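Local coordinates for protein PrgA (Enterococcus faecalis, PDB 6Z9K) that provides surface exclusion against unwanted conjugation as a cell-wall-anchored surface protein, this piece being its metal-binding CAP domain, at residues P20-D25 with S184-L189; K47-S52 with S166-L171. All blocks are in the same frame, centred on the assembly; numbering follows the deposited sequence.

In the fold
From the N terminus, the chain runs through residues 20-25 into helix 26-29, then along helix 32-45 to the loop at 47-52. Contact 2 closes first: after 113 intervening residues, helix 160-176 brings 166-171 back against that loop. A short loop, 177-183, leads on to helix 184-189, which meets 20-25 and closes contact 1, so contact 2 is nested inside the larger loop. Both therefore tie the N-terminal segment, on either side of helix 32-45, to two consecutive helices of the CAP domain. Their centres lie about 18 Å apart, and they touch where Leu189 CD1 packs on Leu171 CD2 at 4.0 Å.

Contact 1: P20-D25 with S184-L189; sequences PKFSAD and SHLHSL
A small packing contact, one apolar side-chain pair plus a backbone carbonyl, sets Phe22 and Ala24 of the loop before helix 26-29 against Leu186 and His187 of helix 184-189. Leu186 points toward the loop, and its two methyls divide the work. Leu186 CD1 lies 4.0 Å from Phe22 CZ, meeting the ring at a slant as the two side chains run past one another. Leu186 CD2 sits 3.7 Å from Ala24 O. Phe22 reaches this far because its CG is anti to the backbone N (chi1 -169°); the ring also packs edge-to-face with Phe176, at the end of helix 160-176, and touches Leu190, just after helix 184-189. The same Ala24 O lies near the plane of the His187 imidazole, at its edge, 3.4 Å from His187 CD2. Asp27 OD1 is hydrogen-bonded to His187 NE2, a bond from helix 26-29 that probably limits rotation of the imidazole. His185 belongs to the magnesium site, its ND1 held by Asp178, which also bonds the backbone N of Leu186; the Leu186 side chain is about 11 Å from the magnesium ion. The loop thus packs behind a short helix whose His185 belongs to the magnesium site of this CAP domain.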
ATOM      1  N   PRO A  20     -16.631  -5.799 -12.456  1.00 18.13           N
ATOM      2  CA  PRO A  20     -17.811  -6.495 -11.961  1.00 18.89           C
ATOM      3  C   PRO A  20     -17.453  -7.771 -11.214  1.00 18.23           C
ATOM      4  O   PRO A  20     -16.448  -8.420 -11.554  1.00 18.16           O
ATOM      5  CB  PRO A  20     -18.604  -6.823 -13.242  1.00 19.08           C
ATOM      6  CG  PRO A  20     -18.071  -5.870 -14.281  1.00 18.81           C
ATOM      7  CD  PRO A  20     -16.599  -5.712 -13.918  1.00 18.20           C
ATOM      8  N   LYS A  21     -18.220  -8.071 -10.170  1.00 18.03           N
ATOM      9  CA  LYS A  21     -18.093  -9.281  -9.331  1.00 18.82           C
ATOM     10  C   LYS A  21     -16.883  -9.218  -8.426  1.00 18.08           C
ATOM     11  O   LYS A  21     -16.633 -10.180  -7.720  1.00 18.06           O
ATOM     12  CB  LYS A  21     -18.037 -10.567 -10.160  1.00 19.27           C
ATOM     13  CG  LYS A  21     -19.181 -10.684 -11.132  1.00 20.14           C
ATOM     14  CD  LYS A  21     -19.187 -12.042 -11.749  1.00 20.83           C
ATOM     15  CE  LYS A  21     -20.066 -12.086 -12.955  1.00 21.57           C
ATOM     16  NZ  LYS A  21     -20.058 -13.411 -13.616  1.00 21.87           N
ATOM     17  N   PHE A  22     -16.277  -8.056  -8.246  1.00 17.25           N
ATOM     18  CA  PHE A  22     -15.172  -7.929  -7.279  1.00 17.56           C
ATOM     19  C   PHE A  22     -15.676  -8.076  -5.847  1.00 18.27           C
ATOM     20  O   PHE A  22     -16.776  -7.621  -5.528  1.00 18.64           O
ATOM     21  CB  PHE A  22     -14.438  -6.606  -7.474  1.00 17.03           C
ATOM     22  CG  PHE A  22     -13.143  -6.536  -6.686  1.00 16.71           C
ATOM     23  CD1 PHE A  22     -12.081  -7.377  -6.988  1.00 16.75           C
ATOM     24  CD2 PHE A  22     -12.973  -5.640  -5.644  1.00 17.93           C
ATOM     25  CE1 PHE A  22     -10.876  -7.289  -6.299  1.00 17.25           C
ATOM     26  CE2 PHE A  22     -11.795  -5.615  -4.906  1.00 17.16           C
ATOM     27  CZ  PHE A  22     -10.746  -6.403  -5.273  1.00 16.85           C
ATOM     28  N   SER A  23     -14.880  -8.744  -5.010  1.00 17.95           N
ATOM     29  CA  SER A  23     -15.119  -8.883  -3.557  1.00 18.64           C
ATOM     30  C   SER A  23     -13.796  -9.236  -2.906  1.00 18.58           C
ATOM     31  O   SER A  23     -12.854  -9.559  -3.646  1.00 20.40           O
ATOM     32  CB  SER A  23     -16.150  -9.933  -3.253  1.00 19.67           C
ATOM     33  OG  SER A  23     -15.633 -11.214  -3.551  1.00 21.31           O
ATOM     34  N   ALA A  24     -13.729  -9.106  -1.591  1.00 20.01           N
ATOM     35  CA  ALA A  24     -12.491  -9.353  -0.838  1.00 20.21           C
ATOM     36  C   ALA A  24     -12.128 -10.847  -0.916  1.00 22.60           C
ATOM     37  O   ALA A  24     -10.968 -11.163  -0.647  1.00 23.77           O
ATOM     38  CB  ALA A  24     -12.680  -8.882   0.580  1.00 20.95           C
ATOM     39  N   ASP A  25     -13.042 -11.694  -1.382  1.00 23.48           N
ATOM     40  CA  ASP A  25     -12.805 -13.162  -1.396  1.00 25.33           C
ATOM     41  C   ASP A  25     -13.230 -13.714  -2.750  1.00 23.48           C
ATOM     42  O   ASP A  25     -13.697 -14.876  -2.820  1.00 23.97           O
ATOM     43  CB  ASP A  25     -13.521 -13.823  -0.215  1.00 27.96           C
ATOM     44  CG  ASP A  25     -14.998 -13.553  -0.126  1.00 32.06           C
ATOM     45  OD1 ASP A  25     -15.471 -12.732  -0.929  1.00 34.12           O
ATOM     46  OD2 ASP A  25     -15.686 -14.219   0.716  1.00 38.74           O
ATOM     47  N   SER A 184      -2.899 -14.117  -0.802  1.00 19.54           N
ATOM     48  CA  SER A 184      -2.610 -13.608   0.564  1.00 20.89           C
ATOM     49  C   SER A 184      -2.684 -12.082   0.598  1.00 18.35           C
ATOM     50  O   SER A 184      -3.116 -11.502   1.631  1.00 17.61           O
ATOM     51  CB  SER A 184      -1.284 -14.113   1.045  1.00 24.53           C
ATOM     52  OG  SER A 184      -0.316 -13.761   0.106  1.00 29.64           O
ATOM     53  N   HIS A 185      -2.215 -11.403  -0.442  1.00 18.15           N
ATOM     54  CA  HIS A 185      -2.185  -9.912  -0.416  1.00 17.62           C
ATOM     55  C   HIS A 185      -3.571  -9.312  -0.644  1.00 17.44           C
ATOM     56  O   HIS A 185      -3.954  -8.351   0.038  1.00 17.63           O
ATOM     57  CB  HIS A 185      -1.290  -9.356  -1.509  1.00 18.93           C
ATOM     58  CG  HIS A 185       0.068  -9.933  -1.425  1.00 21.45           C
ATOM     59  ND1 HIS A 185       0.470 -10.972  -2.240  1.00 23.93           N
ATOM     60  CD2 HIS A 185       1.056  -9.725  -0.539  1.00 22.78           C
ATOM     61  CE1 HIS A 185       1.699 -11.352  -1.882  1.00 24.87           C
ATOM     62  NE2 HIS A 185       2.097 -10.595  -0.840  1.00 25.56           N
ATOM     63  N   LEU A 186      -4.308  -9.882  -1.574  1.00 17.70           N
ATOM     64  CA  LEU A 186      -5.746  -9.512  -1.712  1.00 17.19           C
ATOM     65  C   LEU A 186      -6.424  -9.577  -0.335  1.00 16.97           C
ATOM     66  O   LEU A 186      -7.105  -8.580   0.089  1.00 17.13           O
ATOM     67  CB  LEU A 186      -6.435 -10.418  -2.723  1.00 17.78           C
ATOM     68  CG  LEU A 186      -7.956 -10.306  -2.725  1.00 17.91           C
ATOM     69  CD1 LEU A 186      -8.382  -9.009  -3.359  1.00 17.85           C
ATOM     70  CD2 LEU A 186      -8.576 -11.487  -3.456  1.00 19.44           C
ATOM     71  N   HIS A 187      -6.324 -10.725   0.352  1.00 17.94           N
ATOM     72  CA  HIS A 187      -7.017 -10.937   1.634  1.00 18.87           C
ATOM     73  C   HIS A 187      -6.500  -9.972   2.689  1.00 18.25           C
ATOM     74  O   HIS A 187      -7.287  -9.424   3.478  1.00 19.12           O
ATOM     75  CB  HIS A 187      -6.856 -12.399   2.075  1.00 19.24           C
ATOM     76  CG  HIS A 187      -7.448 -13.341   1.088  1.00 20.96           C
ATOM     77  ND1 HIS A 187      -7.116 -14.680   1.071  1.00 21.55           N
ATOM     78  CD2 HIS A 187      -8.278 -13.123   0.043  1.00 22.02           C
ATOM     79  CE1 HIS A 187      -7.742 -15.261   0.076  1.00 23.64           C
ATOM     80  NE2 HIS A 187      -8.486 -14.336  -0.572  1.00 24.05           N
ATOM     81  N   SER A 188      -5.191  -9.728   2.692  1.00 17.32           N
ATOM     82  CA  SER A 188      -4.622  -8.844   3.699  1.00 17.39           C
ATOM     83  C   SER A 188      -5.038  -7.384   3.512  1.00 16.37           C
ATOM     84  O   SER A 188      -5.413  -6.724   4.479  1.00 16.27           O
ATOM     85  CB  SER A 188      -3.127  -9.006   3.694  1.00 17.30           C
ATOM     86  OG  SER A 188      -2.591  -8.170   4.688  1.00 19.59           O
ATOM     87  N   LEU A 189      -4.885  -6.866   2.302  1.00 16.82           N
ATOM     88  CA  LEU A 189      -5.211  -5.457   2.012  1.00 16.82           C
ATOM     89  C   LEU A 189      -6.702  -5.203   2.281  1.00 17.07           C
ATOM     90  O   LEU A 189      -7.073  -4.073   2.638  1.00 17.08           O
ATOM     91  CB  LEU A 189      -4.850  -5.153   0.558  1.00 17.36           C
ATOM     92  CG  LEU A 189      -3.383  -5.102   0.188  1.00 17.96           C
ATOM     93  CD1 LEU A 189      -3.281  -4.883  -1.308  1.00 19.92           C
ATOM     94  CD2 LEU A 189      -2.669  -3.977   0.922  1.00 19.44           C
TER

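Contact 2: K47-S52 with S166-L171; sequences KNFPTS and SIRKML
The long helix 160-176 of the CAP domain receives the loop between helices 32-45 and 53-57 on one extended arginine, Arg168, which meets Phe49, Pro50 and the backbone of Asn48. Arg168 leaves the helix toward the loop with CG anti to the backbone N (chi1 -173°) and stays stretched as far as NE, so its methylenes and its guanidinium serve different neighbours. Arg168 CD comes to the edge of the Phe49 ring, near its plane, 3.8 Å from Phe49 CD1, while Arg168 CB lies 4.1 Å from Phe49 CE1. Phe49 thus meets the aliphatic stem, and its ring plane is turned 63° from the guanidinium. This buried side chain joins the N-terminal segment and the residue just after helix 32-45 to helix 160-176, whose adjoining face rests on strand 211-217 of the three-stranded antiparallel sheet through Ile167 and Met170. Farther out, Pro50 comes from the opposite direction and sets Pro50 CD over one face of the guanidinium, toward its rim and 3.9 Å from Arg168 NE. Carbonyl oxygens hold the flat group: Lys14 O accepts from NE, Gly15 O from NH2 and Asn46 O from NH1, whereas Asn48 O is 3.8 Å from Arg168 NH1 and oblique to the plane. The Phe49 ring packs edge-to-face with Tyr161 and also touches Tyr79 of helix 70-90.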
ATOM      1  N   LYS A  47      -4.352  -0.464 -16.451  1.00 21.90           N
ATOM      2  CA  LYS A  47      -2.960  -0.576 -16.963  1.00 23.86           C
ATOM      3  C   LYS A  47      -2.292   0.797 -17.067  1.00 23.78           C
ATOM      4  O   LYS A  47      -1.049   0.812 -16.993  1.00 23.52           O
ATOM      5  CB  LYS A  47      -2.939  -1.347 -18.284  1.00 26.44           C
ATOM      6  CG  LYS A  47      -3.480  -0.604 -19.480  1.00 29.11           C
ATOM      7  CD  LYS A  47      -3.396  -1.367 -20.779  1.00 32.68           C
ATOM      8  CE  LYS A  47      -3.555  -0.467 -21.993  1.00 36.24           C
ATOM      9  NZ  LYS A  47      -3.756  -1.306 -23.202  1.00 39.19           N
ATOM     10  N   ASN A  48      -3.057   1.869 -17.262  1.00 23.80           N
ATOM     11  CA  ASN A  48      -2.544   3.233 -17.540  1.00 25.47           C
ATOM     12  C   ASN A  48      -2.501   3.972 -16.215  1.00 24.47           C
ATOM     13  O   ASN A  48      -3.497   3.993 -15.543  1.00 27.09           O
ATOM     14  CB  ASN A  48      -3.380   3.982 -18.571  1.00 27.27           C
ATOM     15  CG  ASN A  48      -3.360   3.261 -19.906  1.00 30.21           C
ATOM     16  OD1 ASN A  48      -4.358   2.684 -20.332  1.00 35.50           O
ATOM     17  ND2 ASN A  48      -2.186   3.168 -20.503  1.00 33.42           N
ATOM     18  N   PHE A  49      -1.349   4.479 -15.818  1.00 24.25           N
ATOM     19  CA  PHE A  49      -1.236   5.396 -14.655  1.00 23.49           C
ATOM     20  C   PHE A  49      -1.856   6.741 -15.002  1.00 23.91           C
ATOM     21  O   PHE A  49      -1.346   7.467 -15.877  1.00 26.95           O
ATOM     22  CB  PHE A  49       0.217   5.570 -14.253  1.00 22.96           C
ATOM     23  CG  PHE A  49       0.385   6.342 -12.975  1.00 23.48           C
ATOM     24  CD1 PHE A  49      -0.186   5.904 -11.799  1.00 22.06           C
ATOM     25  CD2 PHE A  49       1.162   7.481 -12.945  1.00 24.34           C
ATOM     26  CE1 PHE A  49      -0.030   6.612 -10.617  1.00 22.29           C
ATOM     27  CE2 PHE A  49       1.333   8.175 -11.762  1.00 24.78           C
ATOM     28  CZ  PHE A  49       0.726   7.746 -10.610  1.00 23.11           C
ATOM     29  N   PRO A  50      -2.963   7.128 -14.338  1.00 23.18           N
ATOM     30  CA  PRO A  50      -3.636   8.381 -14.645  1.00 25.47           C
ATOM     31  C   PRO A  50      -2.732   9.558 -14.271  1.00 27.51           C
ATOM     32  O   PRO A  50      -2.268   9.598 -13.147  1.00 27.02           O
ATOM     33  CB  PRO A  50      -4.902   8.336 -13.800  1.00 24.83           C
ATOM     34  CG  PRO A  50      -5.058   6.903 -13.491  1.00 24.39           C
ATOM     35  CD  PRO A  50      -3.659   6.382 -13.292  1.00 23.33           C
ATOM     36  N   THR A  51      -2.522  10.467 -15.213  1.00 31.48           N
ATOM     37  CA  THR A  51      -1.526  11.572 -15.090  1.00 35.97           C
ATOM     38  C   THR A  51      -2.190  12.942 -15.321  1.00 38.55           C
ATOM     39  O   THR A  51      -2.961  13.082 -16.292  1.00 40.73           O
ATOM     40  CB  THR A  51      -0.353  11.289 -16.040  1.00 37.53           C
ATOM     41  OG1 THR A  51      -0.865  11.208 -17.372  1.00 44.66           O
ATOM     42  CG2 THR A  51       0.387  10.016 -15.691  1.00 37.35           C
ATOM     43  N   SER A  52      -1.942  13.903 -14.430  1.00 40.86           N
ATOM     44  CA  SER A  52      -2.336  15.329 -14.591  1.00 43.04           C
ATOM     45  C   SER A  52      -1.074  16.148 -14.858  1.00 45.67           C
ATOM     46  O   SER A  52       0.018  15.545 -14.882  1.00 41.81           O
ATOM     47  CB  SER A  52      -3.061  15.810 -13.367  1.00 42.48           C
ATOM     48  OG  SER A  52      -2.159  15.974 -12.286  1.00 43.06           O
ATOM     49  N   SER A 166       4.510   3.350  -9.001  1.00 18.31           N
ATOM     50  CA  SER A 166       4.863   1.996  -8.513  1.00 17.68           C
ATOM     51  C   SER A 166       3.841   1.527  -7.479  1.00 16.87           C
ATOM     52  O   SER A 166       3.467   0.354  -7.462  1.00 16.30           O
ATOM     53  CB  SER A 166       6.253   2.068  -7.919  1.00 18.63           C
ATOM     54  OG  SER A 166       7.233   2.347  -8.934  1.00 21.05           O
ATOM     55  N   ILE A 167       3.476   2.410  -6.568  1.00 16.19           N
ATOM     56  CA  ILE A 167       2.514   2.054  -5.501  1.00 15.75           C
ATOM     57  C   ILE A 167       1.180   1.686  -6.129  1.00 14.88           C
ATOM     58  O   ILE A 167       0.580   0.655  -5.716  1.00 14.99           O
ATOM     59  CB  ILE A 167       2.423   3.152  -4.433  1.00 15.48           C
ATOM     60  CG1 ILE A 167       3.707   3.199  -3.610  1.00 15.98           C
ATOM     61  CG2 ILE A 167       1.161   2.945  -3.610  1.00 15.66           C
ATOM     62  CD1 ILE A 167       3.831   4.424  -2.778  1.00 16.69           C
ATOM     63  N   ARG A 168       0.692   2.461  -7.086  1.00 15.46           N
ATOM     64  CA  ARG A 168      -0.621   2.096  -7.648  1.00 15.44           C
ATOM     65  C   ARG A 168      -0.489   0.749  -8.369  1.00 15.78           C
ATOM     66  O   ARG A 168      -1.414  -0.045  -8.278  1.00 16.30           O
ATOM     67  CB  ARG A 168      -1.132   3.187  -8.579  1.00 17.11           C
ATOM     68  CG  ARG A 168      -2.561   2.914  -9.030  1.00 16.68           C
ATOM     69  CD  ARG A 168      -2.972   3.942 -10.081  1.00 17.58           C
ATOM     70  NE  ARG A 168      -4.373   3.813 -10.467  1.00 17.98           N
ATOM     71  CZ  ARG A 168      -4.852   3.045 -11.437  1.00 18.15           C
ATOM     72  NH1 ARG A 168      -4.075   2.318 -12.188  1.00 18.36           N
ATOM     73  NH2 ARG A 168      -6.151   3.038 -11.697  1.00 19.31           N
ATOM     74  N   LYS A 169       0.575   0.502  -9.112  1.00 16.38           N
ATOM     75  CA  LYS A 169       0.777  -0.751  -9.880  1.00 18.38           C
ATOM     76  C   LYS A 169       0.824  -1.900  -8.877  1.00 17.97           C
ATOM     77  O   LYS A 169       0.226  -2.949  -9.121  1.00 17.91           O
ATOM     78  CB  LYS A 169       2.065  -0.697 -10.720  1.00 20.78           C
ATOM     79  CG  LYS A 169       2.196  -1.887 -11.655  1.00 23.44           C
ATOM     80  CD  LYS A 169       3.349  -1.715 -12.602  1.00 27.56           C
ATOM     81  CE  LYS A 169       3.789  -3.032 -13.214  1.00 32.09           C
ATOM     82  NZ  LYS A 169       5.146  -2.920 -13.844  1.00 34.62           N
ATOM     83  N   MET A 170       1.545  -1.711  -7.773  1.00 17.58           N
ATOM     84  CA  MET A 170       1.607  -2.730  -6.699  1.00 17.83           C
ATOM     85  C   MET A 170       0.215  -3.040  -6.154  1.00 17.47           C
ATOM     86  O   MET A 170      -0.136  -4.223  -6.028  1.00 16.07           O
ATOM     87  CB  MET A 170       2.549  -2.256  -5.581  1.00 19.20           C
ATOM     88  CG  MET A 170       2.587  -3.185  -4.417  1.00 21.08           C
ATOM     89  SD  MET A 170       3.541  -2.444  -3.078  1.00 23.14           S
ATOM     90  CE  MET A 170       4.102  -0.966  -3.895  1.00 30.76           C
ATOM     91  N   LEU A 171      -0.601  -2.035  -5.862  1.00 16.27           N
ATOM     92  CA  LEU A 171      -1.957  -2.320  -5.342  1.00 15.79           C
ATOM     93  C   LEU A 171      -2.776  -3.041  -6.400  1.00 15.65           C
ATOM     94  O   LEU A 171      -3.514  -3.942  -6.036  1.00 15.09           O
ATOM     95  CB  LEU A 171      -2.633  -1.009  -4.912  1.00 16.27           C
ATOM     96  CG  LEU A 171      -2.031  -0.325  -3.680  1.00 16.77           C
ATOM     97  CD1 LEU A 171      -2.648   1.052  -3.460  1.00 17.53           C
ATOM     98  CD2 LEU A 171      -2.166  -1.206  -2.447  1.00 16.70           C
TER